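Local coordinates for 1-deoxy-D-xylulose 5-phosphate reductoisomerase (Zymomonas mobilis, PDB 1R0L), which catalyses the NADPH-dependent rearrangement and reduction of 1-deoxy-D-xylulose 5-phosphate to 2-C-methyl-D-erythritol 4-phosphate, a step of isoprenoid biosynthesis that needs a divalent metal cation, at residues Q32-T37 and N53-V58. Sequence-based numbering, arbitrary orientation.
Sequences QVIALT and NAKRAV
Backbone bonds of a parallel sheet join I34 and L36 to R56 and V58. R56 N gives its hydrogen to I34 O at 2.9 Å. R56 O accepts a hydrogen bond from L36 N, and V58 N reaches L36 O at 3.0 Å. At the entry to the strand I34 O also receives K55 N, but weakly, the bond from R56 being the better one; K55 N has a second weak bond to V33 O.

Apolar packing covers both faces. The single methyl of A54, CB, packs on V33 CG1 at 3.5 Å and more loosely on L36 CG; a small residue suits this close approach. On the other face lie T37 and V58, beta-branched residues that suit extended backbone. With chi1 at 74°, T37 OG1 sits between the backbone N and the carbonyl carbon, where it bonds to G11 N, while CG2, anti to the carbonyl carbon, packs 4.1 Å from V58 CB.

K55 runs its extended chain beside I34, with CD 3.8 Å from I34 CD1, so its methylenes cover the isoleucine at an exposed margin. R56 leads away to a salt bridge with E78.

N53 ends helix 42-52 in a Schellman motif. Strand 31-38, this helix and strand 56-59 form a right-handed beta-alpha-beta crossover of the Rossmann-type domain, with T37's side chain about 5 Å from bound NADPH. Helix 42-52 covers V33, L36 and A57, helix 83-90 covers A35, T37 and V58, and strand 5-10 flanks 31-38 on its other edge.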
loop_
_atom_site.group_PDB
_atom_site.type_symbol
_atom_site.label_atom_id
_atom_site.label_comp_id
_atom_site.label_asym_id
_atom_site.label_seq_id
_atom_site.Cartn_x
_atom_site.Cartn_y
_atom_site.Cartn_z
ATOM N N GLN B 32 22.718 19.099 8.591
ATOM C CA GLN B 32 23.372 20.371 8.802
ATOM C C GLN B 32 22.404 21.432 8.264
ATOM O O GLN B 32 22.212 21.551 7.052
ATOM C CB GLN B 32 24.707 20.406 8.048
ATOM C CG GLN B 32 25.330 21.794 7.952
ATOM C CD GLN B 32 26.711 21.796 7.291
ATOM O OE1 GLN B 32 26.915 21.213 6.221
ATOM N NE2 GLN B 32 27.664 22.471 7.926
ATOM N N VAL B 33 21.776 22.184 9.168
ATOM C CA VAL B 33 20.826 23.216 8.763
ATOM C C VAL B 33 21.505 24.405 8.104
ATOM O O VAL B 33 22.393 25.025 8.684
ATOM C CB VAL B 33 20.022 23.748 9.944
ATOM C CG1 VAL B 33 19.027 24.757 9.464
ATOM C CG2 VAL B 33 19.320 22.616 10.646
ATOM N N ILE B 34 21.084 24.721 6.884
ATOM C CA ILE B 34 21.644 25.847 6.151
ATOM C C ILE B 34 20.839 27.118 6.481
ATOM O O ILE B 34 21.344 28.020 7.146
ATOM C CB ILE B 34 21.606 25.595 4.612
ATOM C CG1 ILE B 34 22.453 24.370 4.241
ATOM C CG2 ILE B 34 22.078 26.805 3.879
ATOM C CD1 ILE B 34 23.908 24.460 4.648
ATOM N N ALA B 35 19.585 27.178 6.028
ATOM C CA ALA B 35 18.738 28.337 6.276
ATOM C C ALA B 35 17.374 27.982 6.831
ATOM O O ALA B 35 16.819 26.920 6.540
ATOM C CB ALA B 35 18.552 29.121 5.007
ATOM N N LEU B 36 16.836 28.885 7.642
ATOM C CA LEU B 36 15.502 28.724 8.210
ATOM C C LEU B 36 14.810 30.050 7.957
ATOM O O LEU B 36 15.436 31.111 8.057
ATOM C CB LEU B 36 15.554 28.480 9.710
ATOM C CG LEU B 36 16.193 27.198 10.225
ATOM C CD1 LEU B 36 15.945 27.109 11.733
ATOM C CD2 LEU B 36 15.610 25.989 9.499
ATOM N N THR B 37 13.530 30.010 7.608
ATOM C CA THR B 37 12.842 31.264 7.385
ATOM C C THR B 37 11.558 31.333 8.162
ATOM O O THR B 37 11.003 30.309 8.598
ATOM C CB THR B 37 12.484 31.528 5.902
ATOM O OG1 THR B 37 11.399 30.699 5.516
ATOM C CG2 THR B 37 13.637 31.250 5.004
ATOM N N ASN B 53 21.777 25.552 15.099
ATOM C CA ASN B 53 23.032 26.153 14.661
ATOM C C ASN B 53 22.991 26.370 13.154
ATOM O O ASN B 53 23.935 26.026 12.436
ATOM C CB ASN B 53 24.210 25.241 14.997
ATOM C CG ASN B 53 25.538 25.871 14.658
ATOM O OD1 ASN B 53 26.576 25.213 14.669
ATOM N ND2 ASN B 53 25.515 27.164 14.352
ATOM N N ALA B 54 21.884 26.934 12.681
ATOM C CA ALA B 54 21.702 27.191 11.263
ATOM C C ALA B 54 22.708 28.225 10.781
ATOM O O ALA B 54 23.260 28.973 11.581
ATOM C CB ALA B 54 20.279 27.679 10.998
ATOM N N LYS B 55 22.944 28.264 9.474
ATOM C CA LYS B 55 23.868 29.229 8.900
ATOM C C LYS B 55 23.240 30.588 8.699
ATOM O O LYS B 55 23.901 31.618 8.865
ATOM C CB LYS B 55 24.373 28.758 7.557
ATOM C CG LYS B 55 25.312 27.623 7.666
ATOM C CD LYS B 55 25.848 27.336 6.315
ATOM C CE LYS B 55 26.956 26.346 6.398
ATOM N NZ LYS B 55 27.274 25.985 5.016
ATOM N N ARG B 56 21.970 30.595 8.317
ATOM C CA ARG B 56 21.273 31.851 8.101
ATOM C C ARG B 56 19.827 31.748 8.527
ATOM O O ARG B 56 19.222 30.682 8.456
ATOM C CB ARG B 56 21.348 32.249 6.627
ATOM C CG ARG B 56 20.698 33.584 6.300
ATOM C CD ARG B 56 20.829 33.904 4.814
ATOM N NE ARG B 56 22.230 33.988 4.409
ATOM C CZ ARG B 56 22.662 34.117 3.152
ATOM N NH1 ARG B 56 21.812 34.185 2.131
ATOM N NH2 ARG B 56 23.962 34.160 2.913
ATOM N N ALA B 57 19.298 32.869 8.997
ATOM C CA ALA B 57 17.915 32.973 9.434
ATOM C C ALA B 57 17.358 34.165 8.666
ATOM O O ALA B 57 17.981 35.228 8.627
ATOM C CB ALA B 57 17.855 33.226 10.921
ATOM N N VAL B 58 16.205 33.991 8.032
ATOM C CA VAL B 58 15.625 35.078 7.256
ATOM C C VAL B 58 14.214 35.361 7.702
ATOM O O VAL B 58 13.388 34.457 7.824
ATOM C CB VAL B 58 15.631 34.747 5.750
ATOM C CG1 VAL B 58 15.107 35.915 4.938
ATOM C CG2 VAL B 58 17.027 34.405 5.319
#